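Local coordinates for gram-negative insecticidal protein (Chromobacterium piscinae, PDB 6FBM), which is an insecticidal toxin of the MACPF and beta-tripod families, and probably acts on target-cell membranes by forming pores, as many MACPF proteins do, at residues 148-153 with 286-291; 96-101 with 299-304. One frame throughout, in Å; residues are numbered along the deposited sequence.

Interaction 1 (148-153 with 286-291); sequences DFRDDL and LADKPE
Leu153 meets Leu286 and Ala287 through its two methyl branches. CD2 of Leu153 lies 3.7 Å from CB of Leu286 and 3.6 Å from the backbone O of Leu286. The other branch, CD1 of Leu153, comes to 4.2 Å from CB of Ala287. The two leucine side chains cross at about a right angle. Leu286 then reaches past this crossing to Phe149: its CD1 sits at the edge of the Phe149 ring, in the ring plane, 3.9 Å from CE2 of Phe149. CG of Phe149 is anti to the backbone N (chi1 176°), which brings the CE2 and CZ edge of the ring up to Leu286. One face of the same ring carries CB of Leu153, one helical turn on. No hydrogen bond joins the two segments.

Within the MACPF domain, the contact sets one side of helix 147-154 against the turn that leads into helix 290-298. Lys289 holds the N-cap position of that second helix. At the margin, NH1 of Arg150 stands 4.2 Å from OD1 of Asp288, too far for a salt bridge, with the guanidinium and carboxylate planes 18° apart. The firmer partner of Arg150 is Arg142, whose backbone O accepts a bond from NH2. Further out, Asn154 ties the two backbones together: its OD1 accepts from the N of Asp288, while its ND2 donates to the O of Arg150. Leu163 and Leu296 pack on Leu153.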
ATOM      1  N   ASP A 148     -14.066  11.118  38.293  1.00 40.31           N
ATOM      2  CA  ASP A 148     -13.438  12.350  38.806  1.00 42.01           C
ATOM      3  C   ASP A 148     -14.179  13.632  38.382  1.00 40.30           C
ATOM      4  O   ASP A 148     -14.219  14.604  39.144  1.00 40.03           O
ATOM      5  CB  ASP A 148     -11.901  12.450  38.612  1.00 47.12           C
ATOM      6  CG  ASP A 148     -11.388  11.838  37.299  1.00 55.13           C
ATOM      7  OD1 ASP A 148     -12.087  11.907  36.262  1.00 58.00           O
ATOM      8  OD2 ASP A 148     -10.269  11.279  37.324  1.00 61.46           O
ATOM      9  N   PHE A 149     -14.805  13.619  37.203  1.00 38.71           N
ATOM     10  CA  PHE A 149     -15.629  14.738  36.792  1.00 36.49           C
ATOM     11  C   PHE A 149     -16.843  14.858  37.712  1.00 36.84           C
ATOM     12  O   PHE A 149     -17.116  15.949  38.206  1.00 37.25           O
ATOM     13  CB  PHE A 149     -16.031  14.643  35.317  1.00 34.44           C
ATOM     14  CG  PHE A 149     -16.978  15.731  34.868  1.00 32.39           C
ATOM     15  CD1 PHE A 149     -16.664  17.062  35.066  1.00 32.15           C
ATOM     16  CD2 PHE A 149     -18.169  15.416  34.236  1.00 30.77           C
ATOM     17  CE1 PHE A 149     -17.525  18.060  34.656  1.00 32.87           C
ATOM     18  CE2 PHE A 149     -19.033  16.408  33.811  1.00 31.58           C
ATOM     19  CZ  PHE A 149     -18.712  17.727  34.020  1.00 32.04           C
ATOM     20  N   ARG A 150     -17.543  13.749  37.967  1.00 36.18           N
ATOM     21  CA  ARG A 150     -18.654  13.761  38.929  1.00 37.90           C
ATOM     22  C   ARG A 150     -18.234  14.338  40.285  1.00 37.89           C
ATOM     23  O   ARG A 150     -18.961  15.159  40.858  1.00 36.79           O
ATOM     24  CB  ARG A 150     -19.271  12.363  39.137  1.00 40.20           C
ATOM     25  CG  ARG A 150     -20.394  12.320  40.185  1.00 42.97           C
ATOM     26  CD  ARG A 150     -20.903  10.929  40.532  1.00 46.29           C
ATOM     27  NE  ARG A 150     -21.476  10.278  39.357  1.00 49.26           N
ATOM     28  CZ  ARG A 150     -22.647  10.599  38.781  1.00 52.68           C
ATOM     29  NH1 ARG A 150     -23.437  11.588  39.269  1.00 48.28           N
ATOM     30  NH2 ARG A 150     -23.028   9.924  37.686  1.00 52.38           N
ATOM     31  N   ASP A 151     -17.073  13.907  40.796  1.00 37.01           N
ATOM     32  CA  ASP A 151     -16.612  14.351  42.111  1.00 39.84           C
ATOM     33  C   ASP A 151     -16.360  15.858  42.086  1.00 39.58           C
ATOM     34  O   ASP A 151     -16.940  16.580  42.906  1.00 38.43           O
ATOM     35  CB  ASP A 151     -15.396  13.548  42.605  1.00 38.98           C
ATOM     36  CG  ASP A 151     -15.773  12.081  42.999  1.00 41.87           C
ATOM     37  OD1 ASP A 151     -16.976  11.738  43.113  1.00 39.88           O
ATOM     38  OD2 ASP A 151     -14.873  11.227  43.193  1.00 45.29           O
ATOM     39  N   ASP A 152     -15.578  16.324  41.108  1.00 37.64           N
ATOM     40  CA  ASP A 152     -15.259  17.754  40.992  1.00 37.78           C
ATOM     41  C   ASP A 152     -16.492  18.603  40.759  1.00 36.72           C
ATOM     42  O   ASP A 152     -16.687  19.615  41.441  1.00 36.87           O
ATOM     43  CB  ASP A 152     -14.234  18.019  39.873  1.00 39.15           C
ATOM     44  CG  ASP A 152     -12.853  17.513  40.213  1.00 38.63           C
ATOM     45  OD1 ASP A 152     -12.598  17.304  41.405  1.00 40.81           O
ATOM     46  OD2 ASP A 152     -12.019  17.322  39.304  1.00 38.20           O
ATOM     47  N   LEU A 153     -17.319  18.179  39.809  1.00 35.51           N
ATOM     48  CA  LEU A 153     -18.551  18.885  39.456  1.00 34.96           C
ATOM     49  C   LEU A 153     -19.440  19.112  40.671  1.00 35.94           C
ATOM     50  O   LEU A 153     -19.953  20.206  40.854  1.00 35.33           O
ATOM     51  CB  LEU A 153     -19.310  18.104  38.385  1.00 34.66           C
ATOM     52  CG  LEU A 153     -20.678  18.603  37.947  1.00 35.10           C
ATOM     53  CD1 LEU A 153     -20.579  19.950  37.243  1.00 35.80           C
ATOM     54  CD2 LEU A 153     -21.309  17.573  37.029  1.00 36.12           C
ATOM     55  N   LEU A 286     -25.430  19.560  34.587  1.00 19.82           N
ATOM     56  CA  LEU A 286     -25.116  18.198  35.025  1.00 19.97           C
ATOM     57  C   LEU A 286     -24.953  18.018  36.530  1.00 22.61           C
ATOM     58  O   LEU A 286     -24.880  16.881  37.023  1.00 23.58           O
ATOM     59  CB  LEU A 286     -23.827  17.733  34.342  1.00 18.27           C
ATOM     60  CG  LEU A 286     -23.847  17.732  32.815  1.00 16.76           C
ATOM     61  CD1 LEU A 286     -22.424  17.559  32.287  1.00 16.56           C
ATOM     62  CD2 LEU A 286     -24.772  16.631  32.326  1.00 15.84           C
ATOM     63  N   ALA A 287     -24.836  19.121  37.266  1.00 25.05           N
ATOM     64  CA  ALA A 287     -24.633  19.047  38.710  1.00 28.52           C
ATOM     65  C   ALA A 287     -25.900  18.516  39.390  1.00 29.93           C
ATOM     66  O   ALA A 287     -27.014  18.812  38.939  1.00 30.71           O
ATOM     67  CB  ALA A 287     -24.263  20.416  39.251  1.00 28.61           C
ATOM     68  N   ASP A 288     -25.726  17.710  40.442  1.00 32.92           N
ATOM     69  CA  ASP A 288     -26.862  17.104  41.180  1.00 35.42           C
ATOM     70  C   ASP A 288     -27.764  18.149  41.844  1.00 37.97           C
ATOM     71  O   ASP A 288     -28.981  18.115  41.656  1.00 37.77           O
ATOM     72  CB  ASP A 288     -26.374  16.111  42.251  1.00 33.60           C
ATOM     73  CG  ASP A 288     -25.809  14.831  41.672  1.00 32.57           C
ATOM     74  OD1 ASP A 288     -26.210  14.400  40.577  1.00 33.05           O
ATOM     75  OD2 ASP A 288     -24.965  14.223  42.337  1.00 32.92           O
ATOM     76  N   LYS A 289     -27.159  19.083  42.575  1.00 42.13           N
ATOM     77  CA  LYS A 289     -27.915  20.046  43.383  1.00 52.43           C
ATOM     78  C   LYS A 289     -28.196  21.346  42.617  1.00 51.55           C
ATOM     79  O   LYS A 289     -27.289  21.903  42.027  1.00 51.65           O
ATOM     80  CB  LYS A 289     -27.150  20.355  44.673  1.00 61.07           C
ATOM     81  CG  LYS A 289     -26.706  19.131  45.447  1.00 66.14           C
ATOM     82  CD  LYS A 289     -26.434  19.390  46.921  1.00 71.86           C
ATOM     83  CE  LYS A 289     -25.600  18.220  47.453  1.00 74.55           C
ATOM     84  NZ  LYS A 289     -25.753  17.899  48.905  1.00 75.14           N
ATOM     85  N   PRO A 290     -29.444  21.844  42.638  1.00 54.47           N
ATOM     86  CA  PRO A 290     -29.735  23.165  42.041  1.00 56.20           C
ATOM     87  C   PRO A 290     -28.851  24.338  42.520  1.00 55.04           C
ATOM     88  O   PRO A 290     -28.625  25.272  41.754  1.00 51.30           O
ATOM     89  CB  PRO A 290     -31.202  23.414  42.445  1.00 57.36           C
ATOM     90  CG  PRO A 290     -31.788  22.047  42.592  1.00 57.60           C
ATOM     91  CD  PRO A 290     -30.678  21.154  43.075  1.00 57.32           C
ATOM     92  N   GLU A 291     -28.364  24.281  43.760  1.00 55.52           N
ATOM     93  CA  GLU A 291     -27.507  25.331  44.336  1.00 53.20           C
ATOM     94  C   GLU A 291     -26.161  25.349  43.626  1.00 50.77           C
ATOM     95  O   GLU A 291     -25.564  26.403  43.426  1.00 55.68           O
ATOM     96  CB  GLU A 291     -27.245  25.109  45.843  1.00 53.90           C
ATOM     97  CG  GLU A 291     -28.478  24.852  46.705  1.00 55.43           C
ATOM     98  CD  GLU A 291     -28.825  23.372  46.809  1.00 54.83           C
ATOM     99  OE1 GLU A 291     -27.995  22.582  47.319  1.00 55.08           O
ATOM    100  OE2 GLU A 291     -29.919  22.990  46.347  1.00 49.87           O
TER

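Interaction 2 (96-101 with 299-304); sequences GRYKLF and AFPEFM
The Tyr98 ring receives the edge of the Phe300 ring over one face. This is a T-shaped (edge-to-face) pair, with centroids 4.9 Å apart and planes at 70°. CE2 of Phe300 stands 3.6 Å from CE2 of Tyr98, above the rim of the ring and not over its centre. CA of Pro301 lies at the Tyr98 edge, near the ring plane. Met304 approaches obliquely, and its CB is 3.7 Å from CE1 of Tyr98. Its sulfur makes a Met-aromatic contact, with SD 5.4 Å from the Tyr98 centroid. The Phe300 ring carries CG of Met304 on one face, so Met304 packs against both rings.

The contact joins two parts of the MACPF domain: the loop between helices 81-88 and 102-108, and the short helix 300-304. Phe300 and Met304 are one turn apart on that helix, and the backbone N of Met304 donates to O of Phe300. In Phe300, CG is anti to the backbone N (chi1 -169°), which puts the CD2-CE2 edge of its ring over the Tyr98 face. Trp284 and Tyr170 each make a further edge-to-face pair with Phe300.

No hydrogen bond crosses between the segments, but Gln308, four residues after Met304, accepts one from the backbone N of Lys99 through OE1. The Lys99 amine turns elsewhere, to a salt bridge with Glu82. Met304 is bent at both chi2 and chi3, and its CE ends 3.7 Å from CD2 of Leu100. The phenol OH of Tyr98 rests against the proline ring, 3.4 Å from CG of Pro301.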
ATOM      1  N   GLY A  96     -26.998  33.542  26.909  1.00 45.96           N
ATOM      2  CA  GLY A  96     -26.379  34.846  27.078  1.00 41.34           C
ATOM      3  C   GLY A  96     -26.111  35.399  25.700  1.00 39.78           C
ATOM      4  O   GLY A  96     -26.524  34.829  24.697  1.00 37.23           O
ATOM      5  N   ARG A  97     -25.435  36.529  25.658  1.00 40.72           N
ATOM      6  CA  ARG A  97     -25.140  37.204  24.409  1.00 42.26           C
ATOM      7  C   ARG A  97     -23.630  37.353  24.382  1.00 38.44           C
ATOM      8  O   ARG A  97     -23.104  38.456  24.227  1.00 40.86           O
ATOM      9  CB  ARG A  97     -25.871  38.560  24.347  1.00 47.08           C
ATOM     10  CG  ARG A  97     -27.411  38.485  24.435  1.00 55.36           C
ATOM     11  CD  ARG A  97     -28.024  39.708  25.177  1.00 60.52           C
ATOM     12  NE  ARG A  97     -29.393  39.545  25.747  1.00 64.20           N
ATOM     13  CZ  ARG A  97     -29.723  38.994  26.933  1.00 66.25           C
ATOM     14  NH1 ARG A  97     -28.808  38.462  27.750  1.00 65.72           N
ATOM     15  NH2 ARG A  97     -31.011  38.951  27.311  1.00 65.30           N
ATOM     16  N   TYR A  98     -22.925  36.229  24.553  1.00 32.52           N
ATOM     17  CA  TYR A  98     -21.458  36.248  24.625  1.00 29.35           C
ATOM     18  C   TYR A  98     -20.845  36.268  23.242  1.00 28.00           C
ATOM     19  O   TYR A  98     -21.388  35.696  22.293  1.00 27.06           O
ATOM     20  CB  TYR A  98     -20.915  35.050  25.425  1.00 28.98           C
ATOM     21  CG  TYR A  98     -21.178  35.121  26.918  1.00 28.89           C
ATOM     22  CD1 TYR A  98     -20.334  35.838  27.768  1.00 27.43           C
ATOM     23  CD2 TYR A  98     -22.292  34.507  27.479  1.00 28.45           C
ATOM     24  CE1 TYR A  98     -20.592  35.932  29.128  1.00 28.26           C
ATOM     25  CE2 TYR A  98     -22.559  34.611  28.847  1.00 29.51           C
ATOM     26  CZ  TYR A  98     -21.691  35.311  29.658  1.00 28.67           C
ATOM     27  OH  TYR A  98     -21.937  35.404  30.987  1.00 29.88           O
ATOM     28  N   LYS A  99     -19.708  36.942  23.135  1.00 28.17           N
ATOM     29  CA  LYS A  99     -18.829  36.847  21.968  1.00 29.17           C
ATOM     30  C   LYS A  99     -17.906  35.643  22.137  1.00 27.33           C
ATOM     31  O   LYS A  99     -16.930  35.674  22.901  1.00 28.26           O
ATOM     32  CB  LYS A  99     -18.011  38.137  21.794  1.00 32.27           C
ATOM     33  CG  LYS A  99     -18.864  39.380  21.630  1.00 32.53           C
ATOM     34  CD  LYS A  99     -18.053  40.667  21.661  1.00 33.84           C
ATOM     35  CE  LYS A  99     -18.970  41.823  22.016  1.00 36.99           C
ATOM     36  NZ  LYS A  99     -18.226  43.113  22.097  1.00 40.06           N
ATOM     37  N   LEU A 100     -18.237  34.584  21.402  1.00 24.67           N
ATOM     38  CA  LEU A 100     -17.552  33.306  21.487  1.00 22.38           C
ATOM     39  C   LEU A 100     -16.528  33.196  20.399  1.00 20.45           C
ATOM     40  O   LEU A 100     -16.462  34.042  19.513  1.00 21.70           O
ATOM     41  CB  LEU A 100     -18.551  32.168  21.344  1.00 22.88           C
ATOM     42  CG  LEU A 100     -19.736  32.143  22.310  1.00 23.28           C
ATOM     43  CD1 LEU A 100     -20.660  30.994  21.959  1.00 23.54           C
ATOM     44  CD2 LEU A 100     -19.248  32.018  23.745  1.00 23.44           C
ATOM     45  N   PHE A 101     -15.714  32.160  20.499  1.00 18.49           N
ATOM     46  CA  PHE A 101     -14.776  31.767  19.444  1.00 18.05           C
ATOM     47  C   PHE A 101     -13.759  32.853  19.087  1.00 18.36           C
ATOM     48  O   PHE A 101     -13.428  33.045  17.921  1.00 16.74           O
ATOM     49  CB  PHE A 101     -15.542  31.290  18.197  1.00 16.77           C
ATOM     50  CG  PHE A 101     -16.696  30.392  18.513  1.00 16.73           C
ATOM     51  CD1 PHE A 101     -16.520  29.261  19.313  1.00 16.38           C
ATOM     52  CD2 PHE A 101     -17.963  30.674  18.035  1.00 16.66           C
ATOM     53  CE1 PHE A 101     -17.591  28.438  19.622  1.00 15.88           C
ATOM     54  CE2 PHE A 101     -19.042  29.842  18.339  1.00 16.57           C
ATOM     55  CZ  PHE A 101     -18.854  28.727  19.141  1.00 15.85           C
ATOM     56  N   ALA A 299     -20.795  31.972  37.928  1.00 30.69           N
ATOM     57  CA  ALA A 299     -19.385  32.206  37.722  1.00 30.39           C
ATOM     58  C   ALA A 299     -18.997  32.338  36.237  1.00 32.41           C
ATOM     59  O   ALA A 299     -17.851  32.720  35.914  1.00 31.58           O
ATOM     60  CB  ALA A 299     -18.594  31.106  38.387  1.00 29.80           C
ATOM     61  N   PHE A 300     -19.931  32.045  35.323  1.00 32.71           N
ATOM     62  CA  PHE A 300     -19.589  32.075  33.902  1.00 33.31           C
ATOM     63  C   PHE A 300     -19.177  33.468  33.406  1.00 34.13           C
ATOM     64  O   PHE A 300     -18.202  33.572  32.679  1.00 32.50           O
ATOM     65  CB  PHE A 300     -20.695  31.469  33.050  1.00 33.64           C
ATOM     66  CG  PHE A 300     -20.307  31.237  31.617  1.00 33.48           C
ATOM     67  CD1 PHE A 300     -19.229  30.422  31.298  1.00 33.17           C
ATOM     68  CD2 PHE A 300     -21.044  31.810  30.583  1.00 32.28           C
ATOM     69  CE1 PHE A 300     -18.881  30.199  29.974  1.00 33.24           C
ATOM     70  CE2 PHE A 300     -20.707  31.577  29.270  1.00 32.18           C
ATOM     71  CZ  PHE A 300     -19.619  30.782  28.955  1.00 33.08           C
ATOM     72  N   PRO A 301     -19.887  34.543  33.820  1.00 35.18           N
ATOM     73  CA  PRO A 301     -19.422  35.873  33.418  1.00 34.24           C
ATOM     74  C   PRO A 301     -17.976  36.178  33.730  1.00 34.29           C
ATOM     75  O   PRO A 301     -17.284  36.764  32.878  1.00 32.23           O
ATOM     76  CB  PRO A 301     -20.347  36.814  34.180  1.00 35.28           C
ATOM     77  CG  PRO A 301     -21.627  36.051  34.299  1.00 34.85           C
ATOM     78  CD  PRO A 301     -21.263  34.600  34.366  1.00 34.89           C
ATOM     79  N   GLU A 302     -17.499  35.796  34.914  1.00 35.08           N
ATOM     80  CA  GLU A 302     -16.085  36.076  35.247  1.00 36.24           C
ATOM     81  C   GLU A 302     -15.137  35.167  34.478  1.00 34.44           C
ATOM     82  O   GLU A 302     -14.084  35.632  34.042  1.00 32.75           O
ATOM     83  CB  GLU A 302     -15.773  36.125  36.768  1.00 40.53           C
ATOM     84  CG  GLU A 302     -15.896  34.817  37.546  1.00 46.12           C
ATOM     85  CD  GLU A 302     -14.972  34.712  38.760  1.00 49.05           C
ATOM     86  OE1 GLU A 302     -13.815  35.180  38.685  1.00 51.20           O
ATOM     87  OE2 GLU A 302     -15.402  34.093  39.770  1.00 50.37           O
ATOM     88  N   PHE A 303     -15.509  33.904  34.260  1.00 34.52           N
ATOM     89  CA  PHE A 303     -14.724  33.041  33.372  1.00 34.30           C
ATOM     90  C   PHE A 303     -14.524  33.694  31.996  1.00 33.77           C
ATOM     91  O   PHE A 303     -13.431  33.642  31.439  1.00 36.34           O
ATOM     92  CB  PHE A 303     -15.380  31.652  33.209  1.00 32.35           C
ATOM     93  CG  PHE A 303     -14.639  30.742  32.277  1.00 30.11           C
ATOM     94  CD1 PHE A 303     -13.545  30.007  32.713  1.00 29.80           C
ATOM     95  CD2 PHE A 303     -15.022  30.633  30.951  1.00 30.02           C
ATOM     96  CE1 PHE A 303     -12.849  29.176  31.839  1.00 30.58           C
ATOM     97  CE2 PHE A 303     -14.329  29.813  30.059  1.00 30.78           C
ATOM     98  CZ  PHE A 303     -13.254  29.057  30.516  1.00 31.07           C
ATOM     99  N   MET A 304     -15.591  34.312  31.483  1.00 33.69           N
ATOM    100  CA  MET A 304     -15.623  34.925  30.149  1.00 34.47           C
ATOM    101  C   MET A 304     -15.115  36.358  30.061  1.00 36.52           C
ATOM    102  O   MET A 304     -14.957  36.867  28.957  1.00 38.24           O
ATOM    103  CB  MET A 304     -17.064  34.889  29.604  1.00 32.49           C
ATOM    104  CG  MET A 304     -17.661  33.494  29.430  1.00 31.68           C
ATOM    105  SD  MET A 304     -16.737  32.534  28.219  1.00 30.87           S
ATOM    106  CE  MET A 304     -17.295  33.266  26.662  1.00 30.22           C
TER

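Interactions 1 and 2 both belong to the MACPF domain, with centres 20 Å apart and nearest atoms about 9 Å apart. They do not touch. Helices 290-298 and 300-304 follow each other in the chain, so 286-291 and 299-304 flank most of the first of these helices. Helix 160-167 borders both contacts: it touches Leu153 in one, and in the other residues of 299-304 that do not meet 96-101. Interaction 1 is largely buried and mostly aliphatic, with one aromatic edge and a loose charged pair at its margin. Interaction 2 is partly buried and mainly aromatic, with methionine sulfur added. It also lies nearer the centre of the chain, about 23 Å against 42 Å from centre to centre.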